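Local coordinates for protein beta-L-arabinobiosidase (Bacteroides thetaiotaomicron, PDB 5MQR) that probably hydrolyses glycosidic bonds in complex plant pectin as part of a gut bacterium's carbohydrate breakdown, and may have sialidase-type activity, at residues Y325-I336 with L348-T356; P382-S390 with W399-V407. All coordinates share one frame; numbering follows the deposited sequence.

Interaction 1. Residues Y325-I336 with L348-T356; sequences YNPSEFRWPLAI and LNLVHGEIT
Leu348 carries its CG opposite its own backbone N (chi1 -176°), a torsion that brings CD1 within 3.7 Å of Ala335 CB and 3.5 Å of Tyr325 OH, a hydroxyl that is hydrogen-bonded to Ser337. In Val351 it is CG1 that stands opposite the N (chi1 173°), which leaves CG2, beside the N, to meet Ile336 CB at 3.6 Å, the two side chains crossing at about a right angle. These side chains flank the last strand pair of a four-stranded antiparallel sheet, consistent with a propeller blade; a classic beta bulge lies where Val351 and His352 face Leu334. Val351 N and His352 N both donate to Leu334 O, at 2.9 and 3.0 Å, from the same face of its carbonyl plane; Leu334 N returns a bond to His352 O. Ile336 and Asn349 exchange a backbone pair, and one water donates to both Ile336 O and Asn349 OD1; the Asn349 side chain has its main polar partner in Ser46. Farther along, Leu350 CD1 presses on Pro333 CB at a tight 3.3 Å, while Ile355 CD1 comes 3.6 Å from Trp332 CD2. The doubly used carbonyl gives both bulge amides an acceptor despite the shift in register, and the aliphatic branches beside them pack.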
ATOM      1  N   TYR A 325     -17.201  12.087   7.085  1.00 21.21           N
ATOM      2  CA  TYR A 325     -18.321  12.231   8.002  1.00 20.72           C
ATOM      3  C   TYR A 325     -17.869  12.177   9.443  1.00 20.23           C
ATOM      4  O   TYR A 325     -16.765  11.745   9.729  1.00 19.55           O
ATOM      5  CB  TYR A 325     -19.373  11.140   7.775  1.00 21.08           C
ATOM      6  CG  TYR A 325     -18.918   9.689   7.936  1.00 20.65           C
ATOM      7  CD1 TYR A 325     -18.070   9.085   7.005  1.00 20.80           C
ATOM      8  CD2 TYR A 325     -19.369   8.907   8.987  1.00 20.76           C
ATOM      9  CE1 TYR A 325     -17.679   7.745   7.127  1.00 20.66           C
ATOM     10  CE2 TYR A 325     -18.977   7.573   9.120  1.00 20.82           C
ATOM     11  CZ  TYR A 325     -18.135   6.998   8.184  1.00 20.50           C
ATOM     12  OH  TYR A 325     -17.733   5.711   8.323  1.00 20.14           O
ATOM     13  N   ASN A 326     -18.758  12.600  10.338  1.00 20.43           N
ATOM     14  CA  ASN A 326     -18.614  12.370  11.781  1.00 20.75           C
ATOM     15  C   ASN A 326     -19.140  10.953  12.055  1.00 20.50           C
ATOM     16  O   ASN A 326     -20.327  10.734  11.907  1.00 20.52           O
ATOM     17  CB  ASN A 326     -19.401  13.402  12.608  1.00 21.14           C
ATOM     18  CG  ASN A 326     -18.983  14.847  12.303  1.00 21.65           C
ATOM     19  OD1 ASN A 326     -19.707  15.600  11.604  1.00 22.59           O
ATOM     20  ND2 ASN A 326     -17.816  15.245  12.823  1.00 21.03           N
ATOM     21  N   PRO A 327     -18.257  10.009  12.455  1.00 20.46           N
ATOM     22  CA  PRO A 327     -18.612   8.617  12.712  1.00 20.82           C
ATOM     23  C   PRO A 327     -19.187   8.457  14.129  1.00 21.62           C
ATOM     24  O   PRO A 327     -18.719   7.638  14.927  1.00 21.43           O
ATOM     25  CB  PRO A 327     -17.268   7.902  12.544  1.00 20.31           C
ATOM     26  CG  PRO A 327     -16.307   8.878  13.135  1.00 20.18           C
ATOM     27  CD  PRO A 327     -16.822  10.236  12.753  1.00 20.06           C
ATOM     28  N   SER A 328     -20.199   9.256  14.442  1.00 22.49           N
ATOM     29  CA  SER A 328     -20.538   9.512  15.820  1.00 22.98           C
ATOM     30  C   SER A 328     -21.844  10.252  15.942  1.00 23.14           C
ATOM     31  O   SER A 328     -22.303  10.886  14.980  1.00 22.60           O
ATOM     32  CB  SER A 328     -19.414  10.338  16.465  1.00 23.20           C
ATOM     33  OG  SER A 328     -19.680  10.564  17.842  1.00 24.02           O
ATOM     34  N   GLU A 329     -22.437  10.160  17.132  1.00 23.79           N
ATOM     35  CA  GLU A 329     -23.608  10.984  17.495  1.00 24.58           C
ATOM     36  C   GLU A 329     -23.190  12.401  17.970  1.00 24.45           C
ATOM     37  O   GLU A 329     -24.026  13.285  18.108  1.00 24.37           O
ATOM     38  CB  GLU A 329     -24.472  10.280  18.543  1.00 25.40           C
ATOM     39  CG  GLU A 329     -25.170   9.030  17.998  1.00 26.18           C
ATOM     40  CD  GLU A 329     -26.219   9.343  16.923  1.00 26.82           C
ATOM     41  OE1 GLU A 329     -26.960  10.340  17.093  1.00 27.64           O
ATOM     42  OE2 GLU A 329     -26.289   8.620  15.894  1.00 26.89           O
ATOM     43  N   PHE A 330     -21.893  12.589  18.192  1.00 23.83           N
ATOM     44  CA  PHE A 330     -21.297  13.891  18.473  1.00 24.13           C
ATOM     45  C   PHE A 330     -20.617  14.337  17.192  1.00 24.04           C
ATOM     46  O   PHE A 330     -20.289  13.500  16.335  1.00 23.96           O
ATOM     47  CB  PHE A 330     -20.282  13.769  19.601  1.00 24.04           C
ATOM     48  CG  PHE A 330     -20.868  13.221  20.877  1.00 24.55           C
ATOM     49  CD1 PHE A 330     -20.979  11.849  21.075  1.00 24.36           C
ATOM     50  CD2 PHE A 330     -21.309  14.076  21.871  1.00 25.00           C
ATOM     51  CE1 PHE A 330     -21.515  11.338  22.242  1.00 24.83           C
ATOM     52  CE2 PHE A 330     -21.871  13.577  23.043  1.00 25.71           C
ATOM     53  CZ  PHE A 330     -21.974  12.198  23.230  1.00 25.80           C
ATOM     54  N   ARG A 331     -20.393  15.638  17.042  1.00 23.49           N
ATOM     55  CA  ARG A 331     -19.774  16.133  15.821  1.00 23.22           C
ATOM     56  C   ARG A 331     -18.260  16.107  15.887  1.00 22.18           C
ATOM     57  O   ARG A 331     -17.607  17.087  15.595  1.00 22.80           O
ATOM     58  CB  ARG A 331     -20.341  17.507  15.455  1.00 23.87           C
ATOM     59  CG  ARG A 331     -21.850  17.454  15.355  1.00 24.83           C
ATOM     60  CD  ARG A 331     -22.437  18.725  14.788  1.00 26.26           C
ATOM     61  NE  ARG A 331     -23.895  18.646  14.734  1.00 27.45           N
ATOM     62  CZ  ARG A 331     -24.685  19.330  13.900  1.00 28.23           C
ATOM     63  NH1 ARG A 331     -24.193  20.206  13.023  1.00 28.74           N
ATOM     64  NH2 ARG A 331     -26.001  19.131  13.942  1.00 29.09           N
ATOM     65  N   TRP A 332     -17.702  14.948  16.215  1.00 21.71           N
ATOM     66  CA  TRP A 332     -16.257  14.725  16.157  1.00 20.77           C
ATOM     67  C   TRP A 332     -15.941  13.226  16.209  1.00 20.23           C
ATOM     68  O   TRP A 332     -16.762  12.468  16.660  1.00 19.91           O
ATOM     69  CB  TRP A 332     -15.571  15.407  17.332  1.00 20.67           C
ATOM     70  CG  TRP A 332     -15.853  14.818  18.700  1.00 20.61           C
ATOM     71  CD1 TRP A 332     -15.278  13.709  19.252  1.00 20.73           C
ATOM     72  CD2 TRP A 332     -16.734  15.342  19.693  1.00 20.90           C
ATOM     73  NE1 TRP A 332     -15.741  13.513  20.539  1.00 20.64           N
ATOM     74  CE2 TRP A 332     -16.651  14.493  20.826  1.00 21.07           C
ATOM     75  CE3 TRP A 332     -17.585  16.452  19.745  1.00 21.12           C
ATOM     76  CZ2 TRP A 332     -17.402  14.716  21.994  1.00 21.38           C
ATOM     77  CZ3 TRP A 332     -18.329  16.682  20.924  1.00 21.35           C
ATOM     78  CH2 TRP A 332     -18.223  15.824  22.026  1.00 21.60           C
ATOM     79  N   PRO A 333     -14.785  12.788  15.732  1.00 20.08           N
ATOM     80  CA  PRO A 333     -13.930  13.542  14.809  1.00 19.94           C
ATOM     81  C   PRO A 333     -14.554  13.610  13.426  1.00 19.63           C
ATOM     82  O   PRO A 333     -15.688  13.178  13.229  1.00 18.93           O
ATOM     83  CB  PRO A 333     -12.671  12.691  14.751  1.00 19.76           C
ATOM     84  CG  PRO A 333     -13.216  11.288  14.878  1.00 20.08           C
ATOM     85  CD  PRO A 333     -14.423  11.361  15.765  1.00 20.07           C
ATOM     86  N   LEU A 334     -13.818  14.172  12.487  1.00 19.74           N
ATOM     87  CA  LEU A 334     -14.186  14.063  11.087  1.00 20.58           C
ATOM     88  C   LEU A 334     -13.318  12.918  10.565  1.00 20.54           C
ATOM     89  O   LEU A 334     -12.091  12.935  10.754  1.00 21.06           O
ATOM     90  CB  LEU A 334     -13.899  15.351  10.335  1.00 20.84           C
ATOM     91  CG  LEU A 334     -14.522  15.474   8.942  1.00 21.27           C
ATOM     92  CD1 LEU A 334     -16.037  15.550   9.056  1.00 21.95           C
ATOM     93  CD2 LEU A 334     -14.000  16.716   8.247  1.00 21.57           C
ATOM     94  N   ALA A 335     -13.961  11.925   9.962  1.00 20.17           N
ATOM     95  CA  ALA A 335     -13.314  10.680   9.570  1.00 20.06           C
ATOM     96  C   ALA A 335     -13.541  10.397   8.090  1.00 19.78           C
ATOM     97  O   ALA A 335     -14.372  11.032   7.439  1.00 20.02           O
ATOM     98  CB  ALA A 335     -13.878   9.543  10.412  1.00 20.31           C
ATOM     99  N   ILE A 336     -12.799   9.428   7.584  1.00 19.38           N
ATOM    100  CA  ILE A 336     -12.881   8.999   6.203  1.00 19.20           C
ATOM    101  C   ILE A 336     -12.980   7.463   6.169  1.00 19.47           C
ATOM    102  O   ILE A 336     -12.290   6.753   6.925  1.00 18.87           O
ATOM    103  CB  ILE A 336     -11.693   9.510   5.348  1.00 19.13           C
ATOM    104  CG1 ILE A 336     -11.858   9.072   3.872  1.00 19.75           C
ATOM    105  CG2 ILE A 336     -10.331   9.072   5.914  1.00 18.54           C
ATOM    106  CD1 ILE A 336     -10.859   9.707   2.921  1.00 20.28           C
ATOM    107  N   LEU A 348     -12.013   2.929   8.358  1.00 20.17           N
ATOM    108  CA  LEU A 348     -12.365   4.117   9.125  1.00 20.11           C
ATOM    109  C   LEU A 348     -11.107   4.710   9.723  1.00 19.95           C
ATOM    110  O   LEU A 348     -10.461   4.082  10.541  1.00 21.25           O
ATOM    111  CB  LEU A 348     -13.362   3.785  10.220  1.00 20.12           C
ATOM    112  CG  LEU A 348     -13.866   4.989  11.023  1.00 20.14           C
ATOM    113  CD1 LEU A 348     -14.679   5.900  10.119  1.00 20.49           C
ATOM    114  CD2 LEU A 348     -14.672   4.524  12.218  1.00 20.31           C
ATOM    115  N   ASN A 349     -10.755   5.905   9.280  1.00 19.82           N
ATOM    116  CA  ASN A 349      -9.566   6.622   9.737  1.00 20.00           C
ATOM    117  C   ASN A 349      -9.881   8.108   9.900  1.00 20.13           C
ATOM    118  O   ASN A 349     -10.963   8.580   9.525  1.00 19.69           O
ATOM    119  CB  ASN A 349      -8.437   6.436   8.728  1.00 20.14           C
ATOM    120  CG  ASN A 349      -7.968   4.984   8.646  1.00 20.50           C
ATOM    121  OD1 ASN A 349      -8.430   4.226   7.795  1.00 20.26           O
ATOM    122  ND2 ASN A 349      -7.091   4.592   9.562  1.00 20.65           N
ATOM    123  N   LEU A 350      -8.933   8.826  10.483  1.00 20.46           N
ATOM    124  CA  LEU A 350      -9.101  10.239  10.832  1.00 20.70           C
ATOM    125  C   LEU A 350      -8.754  11.185   9.689  1.00 20.74           C
ATOM    126  O   LEU A 350      -7.770  10.979   8.952  1.00 20.39           O
ATOM    127  CB  LEU A 350      -8.206  10.572  12.024  1.00 21.04           C
ATOM    128  CG  LEU A 350      -8.415  11.947  12.677  1.00 21.71           C
ATOM    129  CD1 LEU A 350      -9.737  11.946  13.433  1.00 21.64           C
ATOM    130  CD2 LEU A 350      -7.232  12.206  13.588  1.00 21.78           C
ATOM    131  N   VAL A 351      -9.578  12.219   9.544  1.00 20.64           N
ATOM    132  CA  VAL A 351      -9.268  13.374   8.705  1.00 20.68           C
ATOM    133  C   VAL A 351      -8.907  14.535   9.637  1.00 20.98           C
ATOM    134  O   VAL A 351      -7.802  15.036   9.558  1.00 21.93           O
ATOM    135  CB  VAL A 351     -10.444  13.757   7.789  1.00 20.93           C
ATOM    136  CG1 VAL A 351     -10.162  15.061   7.046  1.00 21.09           C
ATOM    137  CG2 VAL A 351     -10.727  12.629   6.805  1.00 20.67           C
ATOM    138  N   HIS A 352      -9.821  14.917  10.529  1.00 20.61           N
ATOM    139  CA  HIS A 352      -9.624  16.040  11.449  1.00 20.62           C
ATOM    140  C   HIS A 352     -10.057  15.617  12.854  1.00 20.53           C
ATOM    141  O   HIS A 352     -11.222  15.320  13.084  1.00 20.54           O
ATOM    142  CB  HIS A 352     -10.418  17.253  10.939  1.00 20.57           C
ATOM    143  CG  HIS A 352     -10.257  18.499  11.758  1.00 20.50           C
ATOM    144  ND1 HIS A 352      -9.773  19.676  11.229  1.00 20.97           N
ATOM    145  CD2 HIS A 352     -10.599  18.777  13.039  1.00 20.02           C
ATOM    146  CE1 HIS A 352      -9.795  20.615  12.161  1.00 20.93           C
ATOM    147  NE2 HIS A 352     -10.283  20.089  13.269  1.00 20.37           N
ATOM    148  N   GLY A 353      -9.099  15.568  13.778  1.00 20.87           N
ATOM    149  CA  GLY A 353      -9.316  15.047  15.127  1.00 21.31           C
ATOM    150  C   GLY A 353      -9.172  16.031  16.256  1.00 22.04           C
ATOM    151  O   GLY A 353      -9.268  15.647  17.419  1.00 22.13           O
ATOM    152  N   GLU A 354      -8.965  17.299  15.913  1.00 23.27           N
ATOM    153  CA  GLU A 354      -8.851  18.395  16.885  1.00 24.21           C
ATOM    154  C   GLU A 354     -10.189  19.132  17.030  1.00 23.88           C
ATOM    155  O   GLU A 354     -11.006  19.150  16.099  1.00 23.49           O
ATOM    156  CB  GLU A 354      -7.782  19.379  16.403  1.00 25.81           C
ATOM    157  CG  GLU A 354      -6.387  18.771  16.259  1.00 27.39           C
ATOM    158  CD  GLU A 354      -5.745  18.455  17.607  1.00 29.83           C
ATOM    159  OE1 GLU A 354      -6.024  19.183  18.589  1.00 31.58           O
ATOM    160  OE2 GLU A 354      -4.940  17.492  17.698  1.00 31.56           O
ATOM    161  N   ILE A 355     -10.427  19.719  18.204  1.00 23.17           N
ATOM    162  CA  ILE A 355     -11.572  20.587  18.395  1.00 22.90           C
ATOM    163  C   ILE A 355     -11.071  21.869  19.057  1.00 22.86           C
ATOM    164  O   ILE A 355     -10.818  21.906  20.277  1.00 22.99           O
ATOM    165  CB  ILE A 355     -12.697  19.959  19.256  1.00 23.42           C
ATOM    166  CG1 ILE A 355     -13.159  18.603  18.707  1.00 23.25           C
ATOM    167  CG2 ILE A 355     -13.894  20.917  19.365  1.00 23.52           C
ATOM    168  CD1 ILE A 355     -14.167  17.898  19.596  1.00 23.18           C
ATOM    169  N   THR A 356     -10.931  22.911  18.242  1.00 22.39           N
ATOM    170  CA  THR A 356     -10.786  24.271  18.728  1.00 22.65           C
ATOM    171  C   THR A 356     -11.907  24.528  19.754  1.00 22.89           C
ATOM    172  O   THR A 356     -13.043  24.106  19.525  1.00 23.25           O
ATOM    173  CB  THR A 356     -10.935  25.272  17.563  1.00 22.67           C
ATOM    174  OG1 THR A 356     -10.131  24.846  16.451  1.00 22.02           O
ATOM    175  CG2 THR A 356     -10.499  26.658  17.979  1.00 23.18           C
TER
HETATM  176  O   HOH W   1     -10.255   5.099   5.978  1.00 15.97           O

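Interaction 2. Residues P382-S390 with W399-V407; sequences PADGDLWVS and WISRIPVPV
Asp386 OD2 receives both NE and NH2 of Arg402, each at 3.0 Å; the two bonds are bent and weak, but they belong to a salt bridge. It ties together the two strands of a beta hairpin, 387-393 with 397-403, at the end away from their connecting turn. The Asp384 and Arg402 side chains meet from opposite directions, Asp384 OD2 3.4 Å from Arg402 NE in a second, longer salt bridge, with carboxylate and guanidinium planes only 13° apart. That oxygen also accepts from Trp388 NE1, through its syn lone pair and in the plane of the indole, while OD1 closes an Asx turn with Asp386 N. The network probably offsets the arginine's buried charge, and NH1 has further partners in Tyr114 and Ala426. Arg402 runs its aliphatic part across one face of Trp388, with CB 3.5 Å from the centroid of the six-membered ring in a CH-pi contact. Exchanging Trp388 for an alanine would probably uncover the arginine's methylenes and leave Asp384 without its indole donor, its carboxylate held less firmly by Asp386 N and Arg402. Asp386 OD1 meanwhile accepts from Val405 N at 3.0 Å, and on the other face of the hairpin Leu387 CD2 lies 3.8 Å from Ile403 CD1.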
ATOM      1  N   PRO A 382      -9.647  18.997  -8.875  1.00 27.48           N
ATOM      2  CA  PRO A 382      -8.429  19.712  -8.557  1.00 27.83           C
ATOM      3  C   PRO A 382      -7.199  19.040  -9.162  1.00 28.09           C
ATOM      4  O   PRO A 382      -7.083  17.809  -9.131  1.00 27.94           O
ATOM      5  CB  PRO A 382      -8.398  19.685  -7.033  1.00 27.42           C
ATOM      6  CG  PRO A 382      -9.832  19.645  -6.656  1.00 27.42           C
ATOM      7  CD  PRO A 382     -10.446  18.723  -7.670  1.00 27.42           C
ATOM      8  N   ALA A 383      -6.297  19.869  -9.680  1.00 29.07           N
ATOM      9  CA  ALA A 383      -5.135  19.448 -10.484  1.00 29.52           C
ATOM     10  C   ALA A 383      -4.208  18.484  -9.765  1.00 28.71           C
ATOM     11  O   ALA A 383      -3.613  17.650 -10.412  1.00 28.64           O
ATOM     12  CB  ALA A 383      -4.333  20.666 -10.981  1.00 30.22           C
ATOM     13  N   ASP A 384      -4.089  18.583  -8.442  1.00 28.16           N
ATOM     14  CA  ASP A 384      -3.214  17.667  -7.685  1.00 27.34           C
ATOM     15  C   ASP A 384      -3.771  16.218  -7.562  1.00 26.75           C
ATOM     16  O   ASP A 384      -3.088  15.325  -7.071  1.00 25.60           O
ATOM     17  CB  ASP A 384      -2.885  18.256  -6.307  1.00 27.65           C
ATOM     18  CG  ASP A 384      -4.120  18.386  -5.376  1.00 27.81           C
ATOM     19  OD1 ASP A 384      -5.209  17.846  -5.672  1.00 27.19           O
ATOM     20  OD2 ASP A 384      -3.992  19.036  -4.319  1.00 28.24           O
ATOM     21  N   GLY A 385      -5.023  16.012  -7.989  1.00 26.77           N
ATOM     22  CA  GLY A 385      -5.657  14.696  -7.984  1.00 25.80           C
ATOM     23  C   GLY A 385      -6.207  14.280  -6.624  1.00 24.80           C
ATOM     24  O   GLY A 385      -6.820  13.202  -6.500  1.00 24.96           O
ATOM     25  N   ASP A 386      -6.030  15.121  -5.616  1.00 23.68           N
ATOM     26  CA  ASP A 386      -6.323  14.735  -4.254  1.00 23.81           C
ATOM     27  C   ASP A 386      -7.770  15.082  -3.893  1.00 23.65           C
ATOM     28  O   ASP A 386      -8.496  15.716  -4.685  1.00 23.95           O
ATOM     29  CB  ASP A 386      -5.336  15.415  -3.286  1.00 24.29           C
ATOM     30  CG  ASP A 386      -3.893  14.963  -3.492  1.00 24.90           C
ATOM     31  OD1 ASP A 386      -3.640  13.803  -3.843  1.00 25.56           O
ATOM     32  OD2 ASP A 386      -2.986  15.771  -3.270  1.00 26.19           O
ATOM     33  N   LEU A 387      -8.158  14.654  -2.689  1.00 23.28           N
ATOM     34  CA  LEU A 387      -9.501  14.828  -2.144  1.00 23.45           C
ATOM     35  C   LEU A 387      -9.532  16.042  -1.229  1.00 23.53           C
ATOM     36  O   LEU A 387      -8.831  16.054  -0.201  1.00 24.01           O
ATOM     37  CB  LEU A 387      -9.918  13.600  -1.340  1.00 22.97           C
ATOM     38  CG  LEU A 387     -11.189  13.673  -0.476  1.00 22.87           C
ATOM     39  CD1 LEU A 387     -12.402  13.982  -1.321  1.00 23.06           C
ATOM     40  CD2 LEU A 387     -11.396  12.360   0.254  1.00 22.37           C
ATOM     41  N   TRP A 388     -10.343  17.039  -1.590  1.00 22.86           N
ATOM     42  CA  TRP A 388     -10.474  18.253  -0.813  1.00 22.75           C
ATOM     43  C   TRP A 388     -11.894  18.359  -0.321  1.00 22.58           C
ATOM     44  O   TRP A 388     -12.856  18.255  -1.113  1.00 23.04           O
ATOM     45  CB  TRP A 388     -10.137  19.458  -1.661  1.00 23.22           C
ATOM     46  CG  TRP A 388      -8.724  19.573  -2.061  1.00 22.98           C
ATOM     47  CD1 TRP A 388      -8.131  18.958  -3.101  1.00 23.36           C
ATOM     48  CD2 TRP A 388      -7.735  20.412  -1.472  1.00 23.24           C
ATOM     49  NE1 TRP A 388      -6.811  19.333  -3.189  1.00 23.46           N
ATOM     50  CE2 TRP A 388      -6.549  20.236  -2.202  1.00 23.43           C
ATOM     51  CE3 TRP A 388      -7.735  21.298  -0.403  1.00 22.94           C
ATOM     52  CZ2 TRP A 388      -5.375  20.915  -1.891  1.00 23.69           C
ATOM     53  CZ3 TRP A 388      -6.575  21.967  -0.101  1.00 23.21           C
ATOM     54  CH2 TRP A 388      -5.413  21.774  -0.835  1.00 23.55           C
ATOM     55  N   VAL A 389     -12.020  18.552   0.987  1.00 21.91           N
ATOM     56  CA  VAL A 389     -13.308  18.605   1.650  1.00 22.15           C
ATOM     57  C   VAL A 389     -13.357  19.838   2.529  1.00 21.75           C
ATOM     58  O   VAL A 389     -12.452  20.064   3.340  1.00 20.99           O
ATOM     59  CB  VAL A 389     -13.559  17.364   2.548  1.00 22.59           C
ATOM     60  CG1 VAL A 389     -14.951  17.428   3.155  1.00 23.04           C
ATOM     61  CG2 VAL A 389     -13.454  16.076   1.727  1.00 23.15           C
ATOM     62  N   SER A 390     -14.430  20.606   2.362  1.00 21.67           N
ATOM     63  CA  SER A 390     -14.737  21.748   3.197  1.00 21.51           C
ATOM     64  C   SER A 390     -15.597  21.324   4.394  1.00 21.62           C
ATOM     65  O   SER A 390     -16.330  20.340   4.328  1.00 22.12           O
ATOM     66  CB  SER A 390     -15.442  22.832   2.367  1.00 21.96           C
ATOM     67  OG  SER A 390     -16.782  22.476   2.024  1.00 21.79           O
ATOM     68  N   TRP A 399     -12.817  25.759   7.598  1.00 21.59           N
ATOM     69  CA  TRP A 399     -11.649  24.926   7.330  1.00 21.57           C
ATOM     70  C   TRP A 399     -11.764  24.210   5.973  1.00 21.64           C
ATOM     71  O   TRP A 399     -12.863  24.061   5.402  1.00 21.17           O
ATOM     72  CB  TRP A 399     -11.522  23.842   8.405  1.00 21.14           C
ATOM     73  CG  TRP A 399     -11.072  24.299   9.717  1.00 20.85           C
ATOM     74  CD1 TRP A 399     -11.813  24.939  10.660  1.00 21.36           C
ATOM     75  CD2 TRP A 399      -9.782  24.103  10.284  1.00 20.75           C
ATOM     76  NE1 TRP A 399     -11.064  25.152  11.784  1.00 21.30           N
ATOM     77  CE2 TRP A 399      -9.805  24.668  11.579  1.00 20.83           C
ATOM     78  CE3 TRP A 399      -8.604  23.507   9.825  1.00 20.53           C
ATOM     79  CZ2 TRP A 399      -8.701  24.677  12.411  1.00 21.13           C
ATOM     80  CZ3 TRP A 399      -7.485  23.520  10.658  1.00 21.02           C
ATOM     81  CH2 TRP A 399      -7.544  24.101  11.942  1.00 21.14           C
ATOM     82  N   ILE A 400     -10.617  23.747   5.492  1.00 21.88           N
ATOM     83  CA  ILE A 400     -10.555  22.779   4.395  1.00 22.54           C
ATOM     84  C   ILE A 400      -9.530  21.683   4.765  1.00 22.29           C
ATOM     85  O   ILE A 400      -8.617  21.927   5.525  1.00 21.73           O
ATOM     86  CB  ILE A 400     -10.252  23.479   3.033  1.00 23.14           C
ATOM     87  CG1 ILE A 400     -10.804  22.666   1.851  1.00 23.32           C
ATOM     88  CG2 ILE A 400      -8.747  23.770   2.843  1.00 23.54           C
ATOM     89  CD1 ILE A 400     -10.813  23.414   0.512  1.00 23.86           C
ATOM     90  N   SER A 401      -9.718  20.473   4.257  1.00 22.78           N
ATOM     91  CA  SER A 401      -8.717  19.426   4.409  1.00 23.38           C
ATOM     92  C   SER A 401      -8.380  18.858   3.058  1.00 23.64           C
ATOM     93  O   SER A 401      -9.255  18.616   2.234  1.00 23.12           O
ATOM     94  CB  SER A 401      -9.170  18.307   5.354  1.00 23.72           C
ATOM     95  OG  SER A 401      -8.913  18.646   6.717  1.00 24.20           O
ATOM     96  N   ARG A 402      -7.089  18.676   2.836  1.00 24.55           N
ATOM     97  CA  ARG A 402      -6.583  17.973   1.674  1.00 25.49           C
ATOM     98  C   ARG A 402      -6.198  16.558   2.111  1.00 24.35           C
ATOM     99  O   ARG A 402      -5.427  16.389   3.040  1.00 24.17           O
ATOM    100  CB  ARG A 402      -5.367  18.690   1.139  1.00 26.83           C
ATOM    101  CG  ARG A 402      -4.720  18.006  -0.045  1.00 28.75           C
ATOM    102  CD  ARG A 402      -3.278  18.435  -0.086  1.00 31.03           C
ATOM    103  NE  ARG A 402      -2.627  18.062  -1.318  1.00 33.47           N
ATOM    104  CZ  ARG A 402      -1.321  18.172  -1.553  1.00 35.15           C
ATOM    105  NH1 ARG A 402      -0.482  18.611  -0.621  1.00 35.03           N
ATOM    106  NH2 ARG A 402      -0.852  17.799  -2.746  1.00 37.18           N
ATOM    107  N   ILE A 403      -6.715  15.569   1.404  1.00 23.82           N
ATOM    108  CA  ILE A 403      -6.424  14.161   1.667  1.00 24.03           C
ATOM    109  C   ILE A 403      -5.757  13.568   0.415  1.00 24.21           C
ATOM    110  O   ILE A 403      -6.384  13.532  -0.647  1.00 24.43           O
ATOM    111  CB  ILE A 403      -7.706  13.405   2.026  1.00 23.42           C
ATOM    112  CG1 ILE A 403      -8.312  14.031   3.292  1.00 23.32           C
ATOM    113  CG2 ILE A 403      -7.426  11.922   2.206  1.00 23.09           C
ATOM    114  CD1 ILE A 403      -9.818  13.988   3.335  1.00 23.71           C
ATOM    115  N   PRO A 404      -4.476  13.146   0.526  1.00 24.39           N
ATOM    116  CA  PRO A 404      -3.799  12.596  -0.666  1.00 25.15           C
ATOM    117  C   PRO A 404      -4.449  11.330  -1.212  1.00 24.55           C
ATOM    118  O   PRO A 404      -4.931  10.518  -0.441  1.00 24.41           O
ATOM    119  CB  PRO A 404      -2.368  12.319  -0.184  1.00 24.95           C
ATOM    120  CG  PRO A 404      -2.182  13.321   0.918  1.00 25.30           C
ATOM    121  CD  PRO A 404      -3.518  13.369   1.623  1.00 24.61           C
ATOM    122  N   VAL A 405      -4.488  11.241  -2.539  1.00 24.36           N
ATOM    123  CA  VAL A 405      -5.075  10.139  -3.288  1.00 24.54           C
ATOM    124  C   VAL A 405      -3.977   9.611  -4.223  1.00 24.47           C
ATOM    125  O   VAL A 405      -3.235  10.406  -4.826  1.00 23.21           O
ATOM    126  CB  VAL A 405      -6.297  10.623  -4.082  1.00 25.21           C
ATOM    127  CG1 VAL A 405      -6.878   9.535  -4.972  1.00 25.43           C
ATOM    128  CG2 VAL A 405      -7.357  11.131  -3.110  1.00 25.09           C
ATOM    129  N   PRO A 406      -3.813   8.285  -4.318  1.00 24.98           N
ATOM    130  CA  PRO A 406      -4.584   7.274  -3.559  1.00 24.57           C
ATOM    131  C   PRO A 406      -4.429   7.377  -2.044  1.00 23.45           C
ATOM    132  O   PRO A 406      -3.358   7.717  -1.554  1.00 22.18           O
ATOM    133  CB  PRO A 406      -4.021   5.919  -4.068  1.00 25.11           C
ATOM    134  CG  PRO A 406      -2.891   6.228  -5.000  1.00 25.22           C
ATOM    135  CD  PRO A 406      -2.799   7.706  -5.232  1.00 24.88           C
ATOM    136  N   VAL A 407      -5.507   7.081  -1.320  1.00 23.92           N
ATOM    137  CA  VAL A 407      -5.521   7.273   0.129  1.00 24.27           C
ATOM    138  C   VAL A 407      -4.725   6.156   0.793  1.00 24.74           C
ATOM    139  O   VAL A 407      -5.067   5.022   0.641  1.00 25.17           O
ATOM    140  CB  VAL A 407      -6.958   7.319   0.670  1.00 24.14           C
ATOM    141  CG1 VAL A 407      -6.950   7.603   2.187  1.00 23.88           C
ATOM    142  CG2 VAL A 407      -7.793   8.368  -0.091  1.00 23.97           C
TER

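Overall arrangement
The two contacts follow one another along the chain, yet with centres about 16 Å apart they pack directly together and show how successive sheets share one core. Ile336 CD1 meets Leu387 CD2 at 3.8 Å, and Val351 CG2 lies equally far from Ile403 CD1, so aliphatic groups from interactions 1 and 2 pack together. Alongside them the rings of His352 and Trp399 meet edge-to-face. Tyr391, in the hairpin of interaction 2, links them by polar means, its OH hydrogen-bonded to His352 ND1 and to Ser401 OG. The side chain of Asn349 is about 7 Å from the sodium ion, which Gln44, Glu494 and Asn495 bind, and that of Ser390 about 9 Å from a calcium ion.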